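Local atomic coordinates of pentalenene synthase (Streptomyces chartreusis NRRL 3882, PDB entry 6Q4S), a protein that probably converts farnesyl diphosphate into the bicyclic sesquiterpene alcohol 7-epi-alpha-eudesmol, with magnesium as cofactor and loss of diphosphate. Residues V207-F221 and M262-R276. Sequence-based numbering, arbitrary orientation.
Sequences VMERMRDLAADTIGF and MTIACLDEYLELQER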
ATOM      1  N   VAL A 207      11.058   0.685  18.451  1.00 39.03           N
ATOM      2  CA  VAL A 207      10.196   1.123  19.510  1.00 38.65           C
ATOM      3  C   VAL A 207       8.807   1.548  19.050  1.00 40.24           C
ATOM      4  O   VAL A 207       7.792   1.144  19.634  1.00 38.65           O
ATOM      5  CB  VAL A 207      10.854   2.260  20.335  1.00 40.94           C
ATOM      6  CG1 VAL A 207       9.903   2.824  21.365  1.00 41.96           C
ATOM      7  CG2 VAL A 207      12.108   1.785  21.055  1.00 43.32           C
ATOM      8  N   MET A 208       8.737   2.445  18.071  1.00 38.09           N
ATOM      9  CA  MET A 208       7.451   2.890  17.576  1.00 37.70           C
ATOM     10  C   MET A 208       6.667   1.768  16.843  1.00 34.67           C
ATOM     11  O   MET A 208       5.445   1.684  16.978  1.00 34.19           O
ATOM     12  CB  MET A 208       7.656   4.111  16.680  1.00 43.09           C
ATOM     13  CG  MET A 208       6.389   4.657  16.054  1.00 47.51           C
ATOM     14  SD  MET A 208       5.239   5.332  17.252  1.00 58.57           S
ATOM     15  CE  MET A 208       5.863   7.043  17.283  1.00 53.29           C
ATOM     16  N   GLU A 209       7.349   0.915  16.093  1.00 32.19           N
ATOM     17  CA  GLU A 209       6.646  -0.155  15.391  1.00 35.21           C
ATOM     18  C   GLU A 209       6.002  -1.085  16.395  1.00 38.47           C
ATOM     19  O   GLU A 209       4.854  -1.489  16.229  1.00 34.00           O
ATOM     20  CB  GLU A 209       7.539  -1.020  14.509  1.00 38.34           C
ATOM     21  CG  GLU A 209       8.017  -0.284  13.291  1.00 48.50           C
ATOM     22  CD  GLU A 209       8.546  -1.184  12.201  1.00 48.06           C
ATOM     23  OE1 GLU A 209       8.739  -2.419  12.409  1.00 54.63           O
ATOM     24  OE2 GLU A 209       8.776  -0.616  11.112  1.00 51.43           O
ATOM     25  N   ARG A 210       6.758  -1.424  17.436  1.00 36.53           N
ATOM     26  CA  ARG A 210       6.191  -2.230  18.514  1.00 37.61           C
ATOM     27  C   ARG A 210       5.064  -1.553  19.295  1.00 33.98           C
ATOM     28  O   ARG A 210       4.094  -2.189  19.694  1.00 33.61           O
ATOM     29  CB  ARG A 210       7.368  -2.678  19.422  1.00 42.40           C
ATOM     30  CG  ARG A 210       6.991  -3.562  20.557  1.00 42.32           C
ATOM     31  CD  ARG A 210       6.552  -4.898  20.079  1.00 43.09           C
ATOM     32  NE  ARG A 210       6.342  -5.782  21.218  1.00 48.84           N
ATOM     33  CZ  ARG A 210       5.672  -6.931  21.156  1.00 46.62           C
ATOM     34  NH1 ARG A 210       5.112  -7.388  20.021  1.00 45.25           N
ATOM     35  NH2 ARG A 210       5.536  -7.627  22.251  1.00 47.87           N
ATOM     36  N   MET A 211       5.170  -0.249  19.548  1.00 34.66           N
ATOM     37  CA  MET A 211       4.109   0.466  20.213  1.00 34.82           C
ATOM     38  C   MET A 211       2.760   0.403  19.487  1.00 35.50           C
ATOM     39  O   MET A 211       1.737   0.250  20.118  1.00 32.37           O
ATOM     40  CB  MET A 211       4.488   1.922  20.454  1.00 34.81           C
ATOM     41  CG  MET A 211       5.493   2.058  21.579  1.00 46.22           C
ATOM     42  SD  MET A 211       6.184   3.720  21.753  1.00 47.24           S
ATOM     43  CE  MET A 211       4.843   4.744  22.328  1.00 44.58           C
ATOM     44  N   ARG A 212       2.792   0.522  18.160  1.00 34.63           N
ATOM     45  CA  ARG A 212       1.604   0.430  17.338  1.00 32.49           C
ATOM     46  C   ARG A 212       0.991  -0.974  17.423  1.00 30.98           C
ATOM     47  O   ARG A 212      -0.232  -1.123  17.543  1.00 29.79           O
ATOM     48  CB  ARG A 212       1.959   0.794  15.877  1.00 33.20           C
ATOM     49  CG  ARG A 212       2.315   2.272  15.694  1.00 36.43           C
ATOM     50  CD  ARG A 212       3.110   2.597  14.425  1.00 38.28           C
ATOM     51  NE  ARG A 212       2.423   2.295  13.160  1.00 37.21           N
ATOM     52  CZ  ARG A 212       1.552   3.082  12.519  1.00 37.86           C
ATOM     53  NH1 ARG A 212       1.194   4.254  13.007  1.00 37.27           N
ATOM     54  NH2 ARG A 212       1.050   2.695  11.339  1.00 38.15           N
ATOM     55  N   ASP A 213       1.842  -1.985  17.348  1.00 29.93           N
ATOM     56  CA  ASP A 213       1.388  -3.367  17.512  1.00 31.76           C
ATOM     57  C   ASP A 213       0.768  -3.625  18.876  1.00 31.54           C
ATOM     58  O   ASP A 213      -0.321  -4.220  18.942  1.00 29.60           O
ATOM     59  CB  ASP A 213       2.513  -4.337  17.321  1.00 33.06           C
ATOM     60  CG  ASP A 213       2.911  -4.516  15.877  1.00 40.92           C
ATOM     61  OD1 ASP A 213       2.144  -4.227  14.906  1.00 35.82           O
ATOM     62  OD2 ASP A 213       4.012  -5.054  15.723  1.00 38.78           O
ATOM     63  N   LEU A 214       1.395  -3.150  19.942  1.00 32.55           N
ATOM     64  CA  LEU A 214       0.762  -3.310  21.298  1.00 33.37           C
ATOM     65  C   LEU A 214      -0.516  -2.515  21.499  1.00 32.45           C
ATOM     66  O   LEU A 214      -1.453  -2.969  22.152  1.00 33.78           O
ATOM     67  CB  LEU A 214       1.746  -2.941  22.389  1.00 34.22           C
ATOM     68  CG  LEU A 214       2.982  -3.825  22.470  1.00 36.51           C
ATOM     69  CD1 LEU A 214       4.067  -3.154  23.258  1.00 38.69           C
ATOM     70  CD2 LEU A 214       2.689  -5.202  23.107  1.00 37.49           C
ATOM     71  N   ALA A 215      -0.586  -1.303  20.938  1.00 35.17           N
ATOM     72  CA  ALA A 215      -1.803  -0.543  20.974  1.00 31.68           C
ATOM     73  C   ALA A 215      -2.894  -1.334  20.266  1.00 29.39           C
ATOM     74  O   ALA A 215      -4.058  -1.370  20.698  1.00 30.20           O
ATOM     75  CB  ALA A 215      -1.630   0.837  20.317  1.00 34.08           C
ATOM     76  N   ALA A 216      -2.562  -1.954  19.143  1.00 29.77           N
ATOM     77  CA  ALA A 216      -3.575  -2.714  18.433  1.00 28.07           C
ATOM     78  C   ALA A 216      -4.011  -3.966  19.273  1.00 31.62           C
ATOM     79  O   ALA A 216      -5.204  -4.318  19.362  1.00 28.68           O
ATOM     80  CB  ALA A 216      -3.048  -3.148  17.105  1.00 31.69           C
ATOM     81  N   ASP A 217      -3.049  -4.617  19.898  1.00 33.85           N
ATOM     82  CA  ASP A 217      -3.405  -5.788  20.794  1.00 35.06           C
ATOM     83  C   ASP A 217      -4.355  -5.354  21.894  1.00 31.92           C
ATOM     84  O   ASP A 217      -5.418  -5.944  22.080  1.00 34.93           O
ATOM     85  CB  ASP A 217      -2.175  -6.404  21.441  1.00 37.03           C
ATOM     86  CG  ASP A 217      -1.252  -7.059  20.432  1.00 42.50           C
ATOM     87  OD1 ASP A 217      -1.693  -7.373  19.282  1.00 42.64           O
ATOM     88  OD2 ASP A 217      -0.071  -7.224  20.779  1.00 44.04           O
ATOM     89  N   THR A 218      -3.964  -4.292  22.588  1.00 32.62           N
ATOM     90  CA  THR A 218      -4.667  -3.808  23.735  1.00 31.67           C
ATOM     91  C   THR A 218      -6.033  -3.503  23.351  1.00 30.04           C
ATOM     92  O   THR A 218      -6.965  -3.943  23.980  1.00 37.34           O
ATOM     93  CB  THR A 218      -3.988  -2.554  24.281  1.00 33.63           C
ATOM     94  OG1 THR A 218      -2.660  -2.867  24.663  1.00 35.43           O
ATOM     95  CG2 THR A 218      -4.727  -1.970  25.473  1.00 38.84           C
ATOM     96  N   ILE A 219      -6.209  -2.749  22.282  1.00 32.77           N
ATOM     97  CA  ILE A 219      -7.561  -2.353  21.882  1.00 30.23           C
ATOM     98  C   ILE A 219      -8.375  -3.524  21.393  1.00 31.38           C
ATOM     99  O   ILE A 219      -9.543  -3.611  21.716  1.00 30.60           O
ATOM    100  CB  ILE A 219      -7.545  -1.216  20.825  1.00 30.74           C
ATOM    101  CG1 ILE A 219      -7.004   0.033  21.464  1.00 34.46           C
ATOM    102  CG2 ILE A 219      -8.959  -0.980  20.256  1.00 30.39           C
ATOM    103  CD1 ILE A 219      -6.409   1.002  20.452  1.00 37.74           C
ATOM    104  N   GLY A 220      -7.770  -4.446  20.637  1.00 31.28           N
ATOM    105  CA  GLY A 220      -8.568  -5.608  20.125  1.00 31.31           C
ATOM    106  C   GLY A 220      -9.035  -6.495  21.282  1.00 30.30           C
ATOM    107  O   GLY A 220     -10.171  -6.985  21.292  1.00 31.41           O
ATOM    108  N   PHE A 221      -8.157  -6.670  22.257  1.00 30.10           N
ATOM    109  CA  PHE A 221      -8.489  -7.521  23.439  1.00 32.22           C
ATOM    110  C   PHE A 221      -9.546  -6.841  24.344  1.00 32.60           C
ATOM    111  O   PHE A 221     -10.466  -7.503  24.822  1.00 32.32           O
ATOM    112  CB  PHE A 221      -7.251  -7.813  24.243  1.00 31.49           C
ATOM    113  CG  PHE A 221      -6.227  -8.713  23.547  1.00 32.86           C
ATOM    114  CD1 PHE A 221      -6.497  -9.455  22.400  1.00 35.10           C
ATOM    115  CD2 PHE A 221      -4.960  -8.782  24.077  1.00 37.97           C
ATOM    116  CE1 PHE A 221      -5.492 -10.235  21.780  1.00 36.87           C
ATOM    117  CE2 PHE A 221      -3.961  -9.553  23.472  1.00 38.90           C
ATOM    118  CZ  PHE A 221      -4.224 -10.279  22.353  1.00 37.62           C
ATOM    119  N   MET A 262      -3.885 -10.757  30.059  1.00 39.13           N
ATOM    120  CA  MET A 262      -3.199 -10.563  28.755  1.00 41.47           C
ATOM    121  C   MET A 262      -3.176  -9.067  28.287  1.00 39.21           C
ATOM    122  O   MET A 262      -2.164  -8.551  27.768  1.00 37.82           O
ATOM    123  CB  MET A 262      -3.948 -11.372  27.705  1.00 42.27           C
ATOM    124  CG  MET A 262      -3.753 -12.885  27.835  1.00 47.06           C
ATOM    125  SD  MET A 262      -4.410 -13.787  26.411  1.00 47.51           S
ATOM    126  CE  MET A 262      -3.217 -13.393  25.119  1.00 51.45           C
ATOM    127  N   THR A 263      -4.315  -8.426  28.509  1.00 36.76           N
ATOM    128  CA  THR A 263      -4.566  -7.052  28.143  1.00 39.82           C
ATOM    129  C   THR A 263      -3.724  -6.110  28.947  1.00 45.78           C
ATOM    130  O   THR A 263      -3.029  -5.283  28.364  1.00 45.25           O
ATOM    131  CB  THR A 263      -6.028  -6.703  28.284  1.00 39.93           C
ATOM    132  OG1 THR A 263      -6.804  -7.592  27.509  1.00 38.01           O
ATOM    133  CG2 THR A 263      -6.305  -5.294  27.799  1.00 46.70           C
ATOM    134  N   ILE A 264      -3.720  -6.274  30.271  1.00 40.71           N
ATOM    135  CA  ILE A 264      -2.825  -5.510  31.154  1.00 41.02           C
ATOM    136  C   ILE A 264      -1.337  -5.746  30.864  1.00 44.40           C
ATOM    137  O   ILE A 264      -0.547  -4.812  30.890  1.00 46.07           O
ATOM    138  CB  ILE A 264      -3.178  -5.787  32.650  1.00 46.57           C
ATOM    139  CG1 ILE A 264      -4.504  -5.105  32.975  1.00 50.70           C
ATOM    140  CG2 ILE A 264      -2.073  -5.341  33.612  1.00 47.30           C
ATOM    141  CD1 ILE A 264      -5.276  -5.809  34.053  1.00 59.36           C
ATOM    142  N   ALA A 265      -0.943  -6.978  30.552  1.00 44.56           N
ATOM    143  CA  ALA A 265       0.421  -7.255  30.105  1.00 40.18           C
ATOM    144  C   ALA A 265       0.829  -6.523  28.759  1.00 40.20           C
ATOM    145  O   ALA A 265       1.976  -6.108  28.628  1.00 44.77           O
ATOM    146  CB  ALA A 265       0.612  -8.783  29.950  1.00 43.76           C
ATOM    147  N   CYS A 266      -0.065  -6.456  27.764  1.00 41.21           N
ATOM    148  CA  CYS A 266       0.164  -5.654  26.506  1.00 43.77           C
ATOM    149  C   CYS A 266       0.310  -4.194  26.854  1.00 37.12           C
ATOM    150  O   CYS A 266       1.260  -3.567  26.416  1.00 36.95           O
ATOM    151  CB  CYS A 266      -1.013  -5.755  25.533  1.00 41.19           C
ATOM    152  SG  CYS A 266      -1.109  -7.382  24.763  1.00 50.72           S
ATOM    153  N   LEU A 267      -0.663  -3.691  27.627  1.00 40.51           N
ATOM    154  CA  LEU A 267      -0.636  -2.310  28.153  1.00 43.30           C
ATOM    155  C   LEU A 267       0.659  -1.972  28.879  1.00 46.73           C
ATOM    156  O   LEU A 267       1.335  -0.982  28.535  1.00 44.60           O
ATOM    157  CB  LEU A 267      -1.841  -2.050  29.026  1.00 40.96           C
ATOM    158  CG  LEU A 267      -2.118  -0.620  29.471  1.00 53.06           C
ATOM    159  CD1 LEU A 267      -2.322   0.404  28.347  1.00 48.37           C
ATOM    160  CD2 LEU A 267      -3.350  -0.645  30.359  1.00 51.51           C
ATOM    161  N   ASP A 268       1.075  -2.807  29.835  1.00 45.26           N
ATOM    162  CA  ASP A 268       2.320  -2.523  30.547  1.00 44.43           C
ATOM    163  C   ASP A 268       3.546  -2.546  29.690  1.00 41.57           C
ATOM    164  O   ASP A 268       4.471  -1.791  29.981  1.00 42.73           O
ATOM    165  CB  ASP A 268       2.594  -3.492  31.716  1.00 53.02           C
ATOM    166  CG  ASP A 268       1.523  -3.454  32.790  1.00 59.74           C
ATOM    167  OD1 ASP A 268       0.810  -2.425  32.965  1.00 58.16           O
ATOM    168  OD2 ASP A 268       1.385  -4.514  33.443  1.00 73.08           O
ATOM    169  N   GLU A 269       3.618  -3.417  28.688  1.00 39.91           N
ATOM    170  CA  GLU A 269       4.752  -3.372  27.794  1.00 41.80           C
ATOM    171  C   GLU A 269       4.692  -2.031  26.945  1.00 40.99           C
ATOM    172  O   GLU A 269       5.732  -1.425  26.685  1.00 40.21           O
ATOM    173  CB  GLU A 269       4.835  -4.593  26.881  1.00 38.99           C
ATOM    174  CG  GLU A 269       6.127  -4.594  26.034  1.00 44.90           C
ATOM    175  CD  GLU A 269       6.211  -5.661  24.929  1.00 48.48           C
ATOM    176  OE1 GLU A 269       5.397  -6.607  24.896  1.00 47.10           O
ATOM    177  OE2 GLU A 269       7.114  -5.559  24.051  1.00 54.79           O
ATOM    178  N   TYR A 270       3.496  -1.662  26.504  1.00 39.36           N
ATOM    179  CA  TYR A 270       3.236  -0.373  25.822  1.00 38.25           C
ATOM    180  C   TYR A 270       3.758   0.804  26.673  1.00 47.24           C
ATOM    181  O   TYR A 270       4.580   1.640  26.190  1.00 41.45           O
ATOM    182  CB  TYR A 270       1.727  -0.148  25.437  1.00 40.45           C
ATOM    183  CG  TYR A 270       1.525   1.282  24.916  1.00 40.30           C
ATOM    184  CD1 TYR A 270       1.920   1.637  23.607  1.00 39.78           C
ATOM    185  CD2 TYR A 270       1.069   2.271  25.751  1.00 36.61           C
ATOM    186  CE1 TYR A 270       1.802   2.939  23.154  1.00 42.46           C
ATOM    187  CE2 TYR A 270       0.967   3.588  25.326  1.00 40.76           C
ATOM    188  CZ  TYR A 270       1.340   3.934  24.032  1.00 44.86           C
ATOM    189  OH  TYR A 270       1.228   5.256  23.620  1.00 42.62           O
ATOM    190  N   LEU A 271       3.350   0.835  27.948  1.00 45.59           N
ATOM    191  CA  LEU A 271       3.834   1.862  28.864  1.00 42.30           C
ATOM    192  C   LEU A 271       5.357   1.885  29.060  1.00 49.70           C
ATOM    193  O   LEU A 271       5.935   2.982  29.151  1.00 47.50           O
ATOM    194  CB  LEU A 271       3.105   1.778  30.187  1.00 45.50           C
ATOM    195  CG  LEU A 271       1.612   2.031  30.090  1.00 49.53           C
ATOM    196  CD1 LEU A 271       0.920   1.755  31.427  1.00 49.97           C
ATOM    197  CD2 LEU A 271       1.296   3.452  29.593  1.00 51.18           C
ATOM    198  N   GLU A 272       6.011   0.721  29.084  1.00 48.17           N
ATOM    199  CA  GLU A 272       7.505   0.659  29.137  1.00 54.15           C
ATOM    200  C   GLU A 272       8.148   1.265  27.882  1.00 52.38           C
ATOM    201  O   GLU A 272       9.209   1.916  27.948  1.00 44.31           O
ATOM    202  CB  GLU A 272       8.047  -0.775  29.273  1.00 56.16           C
ATOM    203  CG  GLU A 272       7.823  -1.476  30.621  1.00 70.38           C
ATOM    204  CD  GLU A 272       7.915  -3.032  30.596  1.00 74.10           C
ATOM    205  OE1 GLU A 272       8.361  -3.664  29.592  1.00 71.18           O
ATOM    206  OE2 GLU A 272       7.519  -3.653  31.621  1.00 79.75           O
ATOM    207  N   LEU A 273       7.562   1.004  26.721  1.00 49.81           N
ATOM    208  CA  LEU A 273       8.148   1.551  25.474  1.00 49.40           C
ATOM    209  C   LEU A 273       7.880   3.058  25.437  1.00 37.06           C
ATOM    210  O   LEU A 273       8.733   3.847  25.028  1.00 48.66           O
ATOM    211  CB  LEU A 273       7.625   0.807  24.246  1.00 47.41           C
ATOM    212  CG  LEU A 273       8.093  -0.624  24.146  1.00 48.06           C
ATOM    213  CD1 LEU A 273       7.318  -1.382  23.093  1.00 46.85           C
ATOM    214  CD2 LEU A 273       9.553  -0.655  23.820  1.00 51.41           C
ATOM    215  N   GLN A 274       6.724   3.485  25.890  1.00 40.70           N
ATOM    216  CA  GLN A 274       6.489   4.920  26.034  1.00 43.52           C
ATOM    217  C   GLN A 274       7.612   5.675  26.788  1.00 51.69           C
ATOM    218  O   GLN A 274       8.033   6.753  26.375  1.00 48.93           O
ATOM    219  CB  GLN A 274       5.184   5.199  26.724  1.00 43.09           C
ATOM    220  CG  GLN A 274       4.135   5.840  25.887  1.00 40.90           C
ATOM    221  CD  GLN A 274       2.928   6.277  26.665  1.00 45.42           C
ATOM    222  OE1 GLN A 274       2.961   6.450  27.917  1.00 49.14           O
ATOM    223  NE2 GLN A 274       1.866   6.562  25.936  1.00 38.03           N
ATOM    224  N   GLU A 275       8.095   5.116  27.892  1.00 54.53           N
ATOM    225  CA  GLU A 275       9.186   5.764  28.656  1.00 51.88           C
ATOM    226  C   GLU A 275      10.517   5.728  27.891  1.00 50.34           C
ATOM    227  O   GLU A 275      11.434   6.505  28.178  1.00 52.96           O
ATOM    228  CB  GLU A 275       9.291   5.142  30.077  1.00 55.47           C
ATOM    229  CG  GLU A 275       8.159   5.616  31.006  1.00 65.01           C
ATOM    230  CD  GLU A 275       7.633   4.557  32.002  1.00 85.77           C
ATOM    231  OE1 GLU A 275       8.441   3.871  32.685  1.00 79.82           O
ATOM    232  OE2 GLU A 275       6.385   4.419  32.131  1.00 94.31           O
ATOM    233  N   ARG A 276      10.633   4.850  26.906  1.00 42.72           N
ATOM    234  CA  ARG A 276      11.855   4.791  26.091  1.00 47.23           C
ATOM    235  C   ARG A 276      11.911   5.780  24.889  1.00 47.16           C
ATOM    236  O   ARG A 276      12.936   5.904  24.231  1.00 38.30           O
ATOM    237  CB  ARG A 276      12.042   3.358  25.620  1.00 54.36           C
ATOM    238  CG  ARG A 276      13.436   2.837  25.868  1.00 67.03           C
ATOM    239  CD  ARG A 276      13.593   1.458  25.259  1.00 70.01           C
ATOM    240  NE  ARG A 276      12.886   0.467  26.058  1.00 72.38           N
ATOM    241  CZ  ARG A 276      12.668  -0.797  25.684  1.00 77.72           C
ATOM    242  NH1 ARG A 276      13.072  -1.242  24.484  1.00 67.07           N
ATOM    243  NH2 ARG A 276      12.016  -1.623  26.513  1.00 75.62           N
TER
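Arg210 grips the carboxylate of Glu269 side-on, at one side of an otherwise mostly apolar contact. Its NE donates to Glu269 OE2 at 2.9 Å, within the guanidinium plane but 42° out of the carboxylate plane. Its NH2 meets Glu269 OE1 on the syn side at 2.8 Å. The guanidinium and carboxylate planes stand 48° apart. Leu214 CD2 lies over one face of the Arg210 guanidinium, offset toward its edge.

Segments 207-221 and 262-276 run nearly antiparallel, their axes 8.7 Å apart at closest approach. Leu214 is a knob among Cys266, Glu269, Tyr270 and Leu273. Leu273 answers as a knob among Val207, Met211, Arg210 and Leu214; its CD1 lies 3.4 Å from Arg210 CG. The Met211 chain turns at chi3 (69°), which sets CE 3.6 Å from Tyr270 CE1, obliquely to the ring.

Near Phe221, Cys266 SG makes an oblique sulfur-aromatic contact, 3.8 Å from Phe221 CE2. Thr218 OG1 donates back to Leu214 O at 2.8 Å, and Thr263 OG1 bonds to Ala259 O. Asp217 pairs with Arg178.

The contact joins helices 206-228 and 252-284 of the all-helical terpene synthase fold. Phe221 lies near Arg177, a likely substrate-binding residue. Both threonine hydroxyls bond within their own helices; the join there rests on van der Waals contacts, including Cys266 SG against Phe221, while the ion pair would add a directional clasp at one side.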